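Local coordinates for fatty acid synthase 1, isoform A (Drosophila melanogaster, PDB 6FN6), which probably builds long-chain saturated fatty acids from acetyl-CoA and malonyl-CoA with NADPH, this piece carrying its dehydratase, enoylreductase and ketoreductase region, at residues Thr273-Asn278 against Gln430-Gly435; Val382-Asp387 against Leu406-Pro411. All coordinates share one frame; numbering follows the deposited sequence.

Overall arrangement
Contacts 1 and 2 lie in one domain, whose strand order with an antiparallel strand 438-445 fits the methyltransferase-like fold expected of the pseudo-methyltransferase part of an animal fatty acid synthase. Both reach the same eight-stranded sheet. Contact 1 fastens the chain entering the domain to the end of strand 426-433, near one edge; contact 2 joins the ends of neighbouring parallel strands 374-380 and 402-409 further in. Along the chain contact 2 is nested inside the loop that contact 1 closes. Their centres are about 17 Å apart, and they meet where CD1 of Leu-434 packs 3.8 Å from CD of Glu-407. Both lie away from the predicted dehydratase residues His-24 and Asp-175.

Contact 1. Residues Thr273-Asn278 against Gln430-Gly435; sequences TDLNEN and QEQSLG
The carboxylate of Asp-274 and the amide of Gln-432 carry this contact, which ties the loop after edge strand 270-271 to the end of strand 426-433 in a methyltransferase-like α/β domain. Asp-274 turns its carboxylate onto the bend where strand 426-433 gives way to loop. OD1 of Asp-274 takes two bonds: the hydroxyl OG of Ser-433 donates from 2.8 Å, almost in line with the C-O bond, while Gly-435 N reaches the same OD1 at 3.0 Å on its syn side, tilted 27° from the carboxylate plane. A short acid suits this place, since both donors sit within three residues at the end of the strand. Ser-433 aims OG at the loop by holding it between its own N and carbonyl carbon (chi1 63°), and Gly-435 has the positive phi that a residue without a side chain adopts easily.

Gln-432 approaches the same loop beside this pair. Its chain bends at chi2, folding the amide back so that NE2 serves two carbonyls, Ser-433 O in its own strand and Thr-273 O across the contact. Both acceptors lie in or close to the amide plane, and OE1 takes a further bond from Asn-271 in the adjoining edge strand, so the group is held against rotation. The side chain of Leu-275 slants across this amide, its CG 3.6 Å from OE1 of Gln-432, and also touches His-285 of helix 279-296. A leucine in place of Gln-432 would probably deprive Thr-273 O, Ser-433 O and the side-chain amide of Asn-271 of the bonds they share with this residue and weaken the hold on the loop. The NE2 of Gln-432 lies 2.9 Å from Thr-273 O, above the carbonyl plane, with an N-H...O angle of 166°.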
ATOM      1  N   THR A 273     -56.982  32.561  40.669  1.00 48.86           N
ATOM      2  CA  THR A 273     -56.052  32.823  39.580  1.00 50.87           C
ATOM      3  C   THR A 273     -55.626  31.510  38.933  1.00 46.42           C
ATOM      4  O   THR A 273     -55.242  30.563  39.621  1.00 43.62           O
ATOM      5  CB  THR A 273     -54.805  33.583  40.064  1.00 56.27           C
ATOM      6  OG1 THR A 273     -55.203  34.793  40.721  1.00 57.61           O
ATOM      7  CG2 THR A 273     -53.891  33.921  38.891  1.00 60.30           C
ATOM      8  N   ASP A 274     -55.696  31.460  37.608  1.00 52.11           N
ATOM      9  CA  ASP A 274     -55.271  30.276  36.876  1.00 47.06           C
ATOM     10  C   ASP A 274     -53.809  29.980  37.187  1.00 39.84           C
ATOM     11  O   ASP A 274     -53.004  30.892  37.362  1.00 40.03           O
ATOM     12  CB  ASP A 274     -55.475  30.467  35.371  1.00 48.90           C
ATOM     13  CG  ASP A 274     -56.938  30.532  34.984  1.00 47.87           C
ATOM     14  OD1 ASP A 274     -57.793  30.604  35.892  1.00 47.87           O
ATOM     15  OD2 ASP A 274     -57.233  30.524  33.772  1.00 48.71           O
ATOM     16  N   LEU A 275     -53.480  28.699  37.268  1.00 37.74           N
ATOM     17  CA  LEU A 275     -52.136  28.276  37.629  1.00 36.33           C
ATOM     18  C   LEU A 275     -51.164  28.473  36.470  1.00 41.22           C
ATOM     19  O   LEU A 275     -49.951  28.352  36.639  1.00 40.52           O
ATOM     20  CB  LEU A 275     -52.145  26.812  38.074  1.00 34.76           C
ATOM     21  CG  LEU A 275     -52.871  26.562  39.400  1.00 34.40           C
ATOM     22  CD1 LEU A 275     -53.142  25.074  39.614  1.00 33.87           C
ATOM     23  CD2 LEU A 275     -52.075  27.137  40.564  1.00 34.03           C
ATOM     24  N   ASN A 276     -51.701  28.760  35.287  1.00 57.09           N
ATOM     25  CA  ASN A 276     -50.869  29.051  34.127  1.00 60.35           C
ATOM     26  C   ASN A 276     -51.572  30.002  33.164  1.00 61.62           C
ATOM     27  O   ASN A 276     -52.794  30.138  33.189  1.00 49.31           O
ATOM     28  CB  ASN A 276     -50.499  27.759  33.400  1.00 58.15           C
ATOM     29  CG  ASN A 276     -49.446  27.972  32.333  1.00 56.24           C
ATOM     30  OD1 ASN A 276     -49.734  27.905  31.140  1.00 59.09           O
ATOM     31  ND2 ASN A 276     -48.216  28.223  32.758  1.00 53.38           N
ATOM     32  N   GLU A 277     -50.785  30.656  32.315  1.00 55.10           N
ATOM     33  CA  GLU A 277     -51.314  31.569  31.307  1.00 63.92           C
ATOM     34  C   GLU A 277     -52.141  30.805  30.279  1.00 61.17           C
ATOM     35  O   GLU A 277     -53.228  31.234  29.893  1.00 60.81           O
ATOM     36  CB  GLU A 277     -50.166  32.316  30.624  1.00 74.57           C
ATOM     37  CG  GLU A 277     -50.555  33.087  29.373  1.00 84.59           C
ATOM     38  CD  GLU A 277     -50.525  32.232  28.117  1.00 90.61           C
ATOM     39  OE1 GLU A 277     -51.316  32.504  27.188  1.00 95.03           O
ATOM     40  OE2 GLU A 277     -49.712  31.287  28.061  1.00 91.00           O
ATOM     41  N   ASN A 278     -51.605  29.674  29.836  1.00 48.98           N
ATOM     42  CA  ASN A 278     -52.291  28.801  28.895  1.00 48.26           C
ATOM     43  C   ASN A 278     -53.425  28.056  29.598  1.00 46.60           C
ATOM     44  O   ASN A 278     -53.201  27.369  30.595  1.00 48.37           O
ATOM     45  CB  ASN A 278     -51.299  27.815  28.276  1.00 49.75           C
ATOM     46  CG  ASN A 278     -51.960  26.836  27.339  1.00 54.95           C
ATOM     47  OD1 ASN A 278     -52.573  25.863  27.773  1.00 56.37           O
ATOM     48  ND2 ASN A 278     -51.828  27.081  26.040  1.00 58.25           N
ATOM     49  N   GLN A 430     -60.876  22.618  48.294  1.00 36.66           N
ATOM     50  CA  GLN A 430     -60.180  23.550  47.416  1.00 36.24           C
ATOM     51  C   GLN A 430     -61.093  24.040  46.300  1.00 37.08           C
ATOM     52  O   GLN A 430     -62.008  23.336  45.874  1.00 36.44           O
ATOM     53  CB  GLN A 430     -58.934  22.897  46.808  1.00 36.53           C
ATOM     54  CG  GLN A 430     -57.777  22.735  47.783  1.00 38.56           C
ATOM     55  CD  GLN A 430     -56.428  22.652  47.095  1.00 42.95           C
ATOM     56  OE1 GLN A 430     -55.422  23.119  47.631  1.00 44.45           O
ATOM     57  NE2 GLN A 430     -56.397  22.054  45.906  1.00 45.09           N
ATOM     58  N   GLU A 431     -60.829  25.253  45.831  1.00 46.13           N
ATOM     59  CA  GLU A 431     -61.502  25.797  44.659  1.00 49.01           C
ATOM     60  C   GLU A 431     -60.487  26.464  43.746  1.00 45.93           C
ATOM     61  O   GLU A 431     -59.940  27.516  44.073  1.00 48.04           O
ATOM     62  CB  GLU A 431     -62.587  26.798  45.053  1.00 48.88           C
ATOM     63  CG  GLU A 431     -63.834  26.164  45.637  1.00 50.44           C
ATOM     64  CD  GLU A 431     -64.820  27.191  46.159  1.00 51.69           C
ATOM     65  OE1 GLU A 431     -64.592  28.402  45.948  1.00 51.25           O
ATOM     66  OE2 GLU A 431     -65.829  26.786  46.771  1.00 52.53           O
ATOM     67  N   GLN A 432     -60.229  25.835  42.606  1.00 37.26           N
ATOM     68  CA  GLN A 432     -59.277  26.365  41.642  1.00 36.17           C
ATOM     69  C   GLN A 432     -59.995  26.782  40.367  1.00 38.69           C
ATOM     70  O   GLN A 432     -60.742  26.002  39.773  1.00 39.13           O
ATOM     71  CB  GLN A 432     -58.188  25.333  41.328  1.00 36.05           C
ATOM     72  CG  GLN A 432     -57.236  25.740  40.201  1.00 35.51           C
ATOM     73  CD  GLN A 432     -56.525  27.051  40.474  1.00 35.59           C
ATOM     74  OE1 GLN A 432     -55.742  27.159  41.420  1.00 35.05           O
ATOM     75  NE2 GLN A 432     -56.792  28.056  39.644  1.00 36.42           N
ATOM     76  N   SER A 433     -59.772  28.024  39.961  1.00 38.04           N
ATOM     77  CA  SER A 433     -60.396  28.558  38.762  1.00 40.10           C
ATOM     78  C   SER A 433     -59.843  27.852  37.533  1.00 41.04           C
ATOM     79  O   SER A 433     -58.668  27.482  37.494  1.00 38.54           O
ATOM     80  CB  SER A 433     -60.160  30.065  38.651  1.00 40.45           C
ATOM     81  OG  SER A 433     -58.777  30.350  38.532  1.00 41.36           O
ATOM     82  N   LEU A 434     -60.705  27.655  36.542  1.00 42.08           N
ATOM     83  CA  LEU A 434     -60.293  27.140  35.244  1.00 46.41           C
ATOM     84  C   LEU A 434     -60.667  28.203  34.226  1.00 52.82           C
ATOM     85  O   LEU A 434     -61.561  28.016  33.398  1.00 53.88           O
ATOM     86  CB  LEU A 434     -60.974  25.804  34.937  1.00 43.80           C
ATOM     87  CG  LEU A 434     -60.633  24.664  35.901  1.00 38.97           C
ATOM     88  CD1 LEU A 434     -61.471  23.429  35.614  1.00 39.41           C
ATOM     89  CD2 LEU A 434     -59.150  24.329  35.824  1.00 38.11           C
ATOM     90  N   GLY A 435     -59.970  29.331  34.309  1.00 51.53           N
ATOM     91  CA  GLY A 435     -60.362  30.518  33.581  1.00 58.20           C
ATOM     92  C   GLY A 435     -61.525  31.121  34.332  1.00 62.69           C
ATOM     93  O   GLY A 435     -61.623  30.979  35.550  1.00 63.06           O
TER

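Contact 2. Residues Val382-Asp387 against Leu406-Pro411; sequences VLSRPD and LEETLP
Leu-406 packs against Val-382 and Leu-383, joining strand 402-409 to the turn that leaves its parallel neighbour 374-380; helix 389-395 lies between the two strands in sequence, a β-α-β crossover of the methyltransferase-like fold. CD2 of Leu-406 lies 3.8 Å from CG2 of Val-382, the two side chains crossing at about a right angle. CD1 of Leu-406 lies 4.2 Å from CG of Leu-383. Branched apolar residues fit here because the turn is covered further by Leu-391 of helix 389-395.

Glu-407 points away, to the other side of the strand, where it forms a salt bridge with Arg-283. Glu-408 turns back toward the turn, its chain bent at chi2 (-73°) so that the carboxylate meets the backbone N-H groups of Val-382 and Leu-383, residues with helical torsions but no regular helical bonds. There OE2 receives a straight bond from Leu-383 N at 3.0 Å, arriving from above the carboxylate plane, and a weak one from Val-382 N. Ser-384 completes the grip on Glu-408, its OG donating to OE1 from 3.2 Å. The buried carboxylate thus has backbone N-H groups facing it, which would probably favour its charged form. The side chain of Leu-383 crosses that of Glu-408 at about a right angle, CB of Leu-383 3.6 Å from OE1 of Glu-408, and continues onto Leu-420 and Leu-421 of helix 410-423.

Thr-409 occupies the N-cap position of that helix, its backbone O accepting from Thr-412 OG1. At the margin of the contact, OG1 of Thr-409 comes within 4.3 Å of OG of Ser-384.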
ATOM      1  N   VAL A 382     -71.383  17.738  37.700  1.00 63.11           N
ATOM      2  CA  VAL A 382     -72.108  16.824  38.573  1.00 64.19           C
ATOM      3  C   VAL A 382     -73.118  17.609  39.403  1.00 63.23           C
ATOM      4  O   VAL A 382     -74.222  17.132  39.666  1.00 66.59           O
ATOM      5  CB  VAL A 382     -71.138  16.034  39.473  1.00 60.28           C
ATOM      6  CG1 VAL A 382     -71.901  15.131  40.440  1.00 60.67           C
ATOM      7  CG2 VAL A 382     -70.178  15.217  38.625  1.00 59.53           C
ATOM      8  N   LEU A 383     -72.732  18.809  39.819  1.00 51.29           N
ATOM      9  CA  LEU A 383     -73.610  19.668  40.604  1.00 49.74           C
ATOM     10  C   LEU A 383     -74.565  20.439  39.694  1.00 56.04           C
ATOM     11  O   LEU A 383     -75.511  21.071  40.163  1.00 55.77           O
ATOM     12  CB  LEU A 383     -72.788  20.639  41.452  1.00 46.72           C
ATOM     13  CG  LEU A 383     -71.722  19.998  42.344  1.00 44.46           C
ATOM     14  CD1 LEU A 383     -70.918  21.068  43.065  1.00 43.01           C
ATOM     15  CD2 LEU A 383     -72.348  19.031  43.349  1.00 43.77           C
ATOM     16  N   SER A 384     -74.302  20.390  38.392  1.00 74.91           N
ATOM     17  CA  SER A 384     -75.144  21.051  37.399  1.00 77.29           C
ATOM     18  C   SER A 384     -76.383  20.217  37.084  1.00 82.25           C
ATOM     19  O   SER A 384     -77.456  20.761  36.826  1.00 81.06           O
ATOM     20  CB  SER A 384     -74.353  21.310  36.119  1.00 77.77           C
ATOM     21  OG  SER A 384     -73.220  22.120  36.381  1.00 75.32           O
ATOM     22  N   ARG A 385     -76.215  18.898  37.095  1.00 75.14           N
ATOM     23  CA  ARG A 385     -77.296  17.968  36.785  1.00 79.81           C
ATOM     24  C   ARG A 385     -78.568  18.303  37.566  1.00 82.63           C
ATOM     25  O   ARG A 385     -78.494  18.818  38.683  1.00 79.67           O
ATOM     26  CB  ARG A 385     -76.867  16.534  37.105  1.00 82.03           C
ATOM     27  CG  ARG A 385     -75.752  15.987  36.225  1.00 84.45           C
ATOM     28  CD  ARG A 385     -76.292  15.160  35.068  1.00 91.29           C
ATOM     29  NE  ARG A 385     -76.934  15.982  34.047  1.00 96.35           N
ATOM     30  CZ  ARG A 385     -77.552  15.498  32.975  1.00100.83           C
ATOM     31  NH1 ARG A 385     -77.622  14.188  32.777  1.00102.23           N
ATOM     32  NH2 ARG A 385     -78.105  16.326  32.097  1.00103.22           N
ATOM     33  N   PRO A 386     -79.743  18.015  36.976  1.00100.17           N
ATOM     34  CA  PRO A 386     -81.012  18.321  37.648  1.00101.98           C
ATOM     35  C   PRO A 386     -81.275  17.402  38.837  1.00101.22           C
ATOM     36  O   PRO A 386     -81.821  17.841  39.849  1.00 99.28           O
ATOM     37  CB  PRO A 386     -82.051  18.107  36.545  1.00104.68           C
ATOM     38  CG  PRO A 386     -81.438  17.097  35.647  1.00105.65           C
ATOM     39  CD  PRO A 386     -79.957  17.367  35.669  1.00102.94           C
ATOM     40  N   ASP A 387     -80.890  16.137  38.705  1.00121.71           N
ATOM     41  CA  ASP A 387     -81.063  15.163  39.777  1.00121.11           C
ATOM     42  C   ASP A 387     -79.756  14.975  40.542  1.00119.06           C
ATOM     43  O   ASP A 387     -78.668  15.085  39.975  1.00119.63           O
ATOM     44  CB  ASP A 387     -81.554  13.823  39.219  1.00123.83           C
ATOM     45  CG  ASP A 387     -80.635  13.258  38.148  1.00126.19           C
ATOM     46  OD1 ASP A 387     -79.400  13.257  38.345  1.00124.90           O
ATOM     47  OD2 ASP A 387     -81.151  12.811  37.101  1.00127.34           O
ATOM     48  N   LEU A 406     -64.513  17.697  41.195  1.00 43.05           N
ATOM     49  CA  LEU A 406     -65.645  18.114  40.377  1.00 43.06           C
ATOM     50  C   LEU A 406     -65.325  19.373  39.578  1.00 44.69           C
ATOM     51  O   LEU A 406     -65.090  20.438  40.146  1.00 43.83           O
ATOM     52  CB  LEU A 406     -66.873  18.353  41.257  1.00 42.69           C
ATOM     53  CG  LEU A 406     -67.254  17.205  42.197  1.00 42.25           C
ATOM     54  CD1 LEU A 406     -68.384  17.622  43.121  1.00 41.65           C
ATOM     55  CD2 LEU A 406     -67.639  15.959  41.414  1.00 41.97           C
ATOM     56  N   GLU A 407     -65.307  19.240  38.255  1.00 48.93           N
ATOM     57  CA  GLU A 407     -65.172  20.393  37.377  1.00 50.38           C
ATOM     58  C   GLU A 407     -66.567  20.933  37.103  1.00 54.18           C
ATOM     59  O   GLU A 407     -67.440  20.208  36.625  1.00 59.01           O
ATOM     60  CB  GLU A 407     -64.453  20.025  36.075  1.00 50.52           C
ATOM     61  CG  GLU A 407     -64.491  21.116  35.007  1.00 52.09           C
ATOM     62  CD  GLU A 407     -63.598  20.813  33.810  1.00 51.73           C
ATOM     63  OE1 GLU A 407     -62.659  20.000  33.948  1.00 51.26           O
ATOM     64  OE2 GLU A 407     -63.839  21.390  32.727  1.00 52.32           O
ATOM     65  N   GLU A 408     -66.774  22.206  37.413  1.00 53.76           N
ATOM     66  CA  GLU A 408     -68.092  22.815  37.293  1.00 54.24           C
ATOM     67  C   GLU A 408     -68.016  24.144  36.558  1.00 54.63           C
ATOM     68  O   GLU A 408     -66.940  24.721  36.412  1.00 53.55           O
ATOM     69  CB  GLU A 408     -68.704  23.034  38.683  1.00 51.60           C
ATOM     70  CG  GLU A 408     -68.856  21.770  39.514  1.00 50.73           C
ATOM     71  CD  GLU A 408     -69.965  20.871  39.018  1.00 52.26           C
ATOM     72  OE1 GLU A 408     -70.932  21.389  38.420  1.00 53.73           O
ATOM     73  OE2 GLU A 408     -69.871  19.644  39.226  1.00 53.58           O
ATOM     74  N   THR A 409     -69.163  24.614  36.080  1.00 63.46           N
ATOM     75  CA  THR A 409     -69.254  25.964  35.544  1.00 66.13           C
ATOM     76  C   THR A 409     -69.420  26.923  36.717  1.00 65.88           C
ATOM     77  O   THR A 409     -70.199  26.665  37.634  1.00 66.72           O
ATOM     78  CB  THR A 409     -70.428  26.121  34.561  1.00 70.99           C
ATOM     79  OG1 THR A 409     -71.668  25.932  35.254  1.00 73.13           O
ATOM     80  CG2 THR A 409     -70.321  25.104  33.436  1.00 72.65           C
ATOM     81  N   LEU A 410     -68.683  28.027  36.685  1.00 64.53           N
ATOM     82  CA  LEU A 410     -68.641  28.958  37.808  1.00 63.64           C
ATOM     83  C   LEU A 410     -70.013  29.528  38.182  1.00 62.37           C
ATOM     84  O   LEU A 410     -70.384  29.513  39.356  1.00 62.78           O
ATOM     85  CB  LEU A 410     -67.676  30.106  37.505  1.00 63.08           C
ATOM     86  CG  LEU A 410     -67.418  31.098  38.645  1.00 62.82           C
ATOM     87  CD1 LEU A 410     -67.000  30.393  39.931  1.00 61.96           C
ATOM     88  CD2 LEU A 410     -66.362  32.105  38.232  1.00 61.98           C
ATOM     89  N   PRO A 411     -70.773  30.034  37.195  1.00 60.15           N
ATOM     90  CA  PRO A 411     -72.069  30.603  37.584  1.00 60.09           C
ATOM     91  C   PRO A 411     -72.960  29.604  38.316  1.00 58.49           C
ATOM     92  O   PRO A 411     -73.531  29.944  39.349  1.00 58.17           O
ATOM     93  CB  PRO A 411     -72.690  31.025  36.245  1.00 61.33           C
ATOM     94  CG  PRO A 411     -71.915  30.307  35.202  1.00 61.44           C
ATOM     95  CD  PRO A 411     -70.538  30.167  35.748  1.00 59.57           C
TER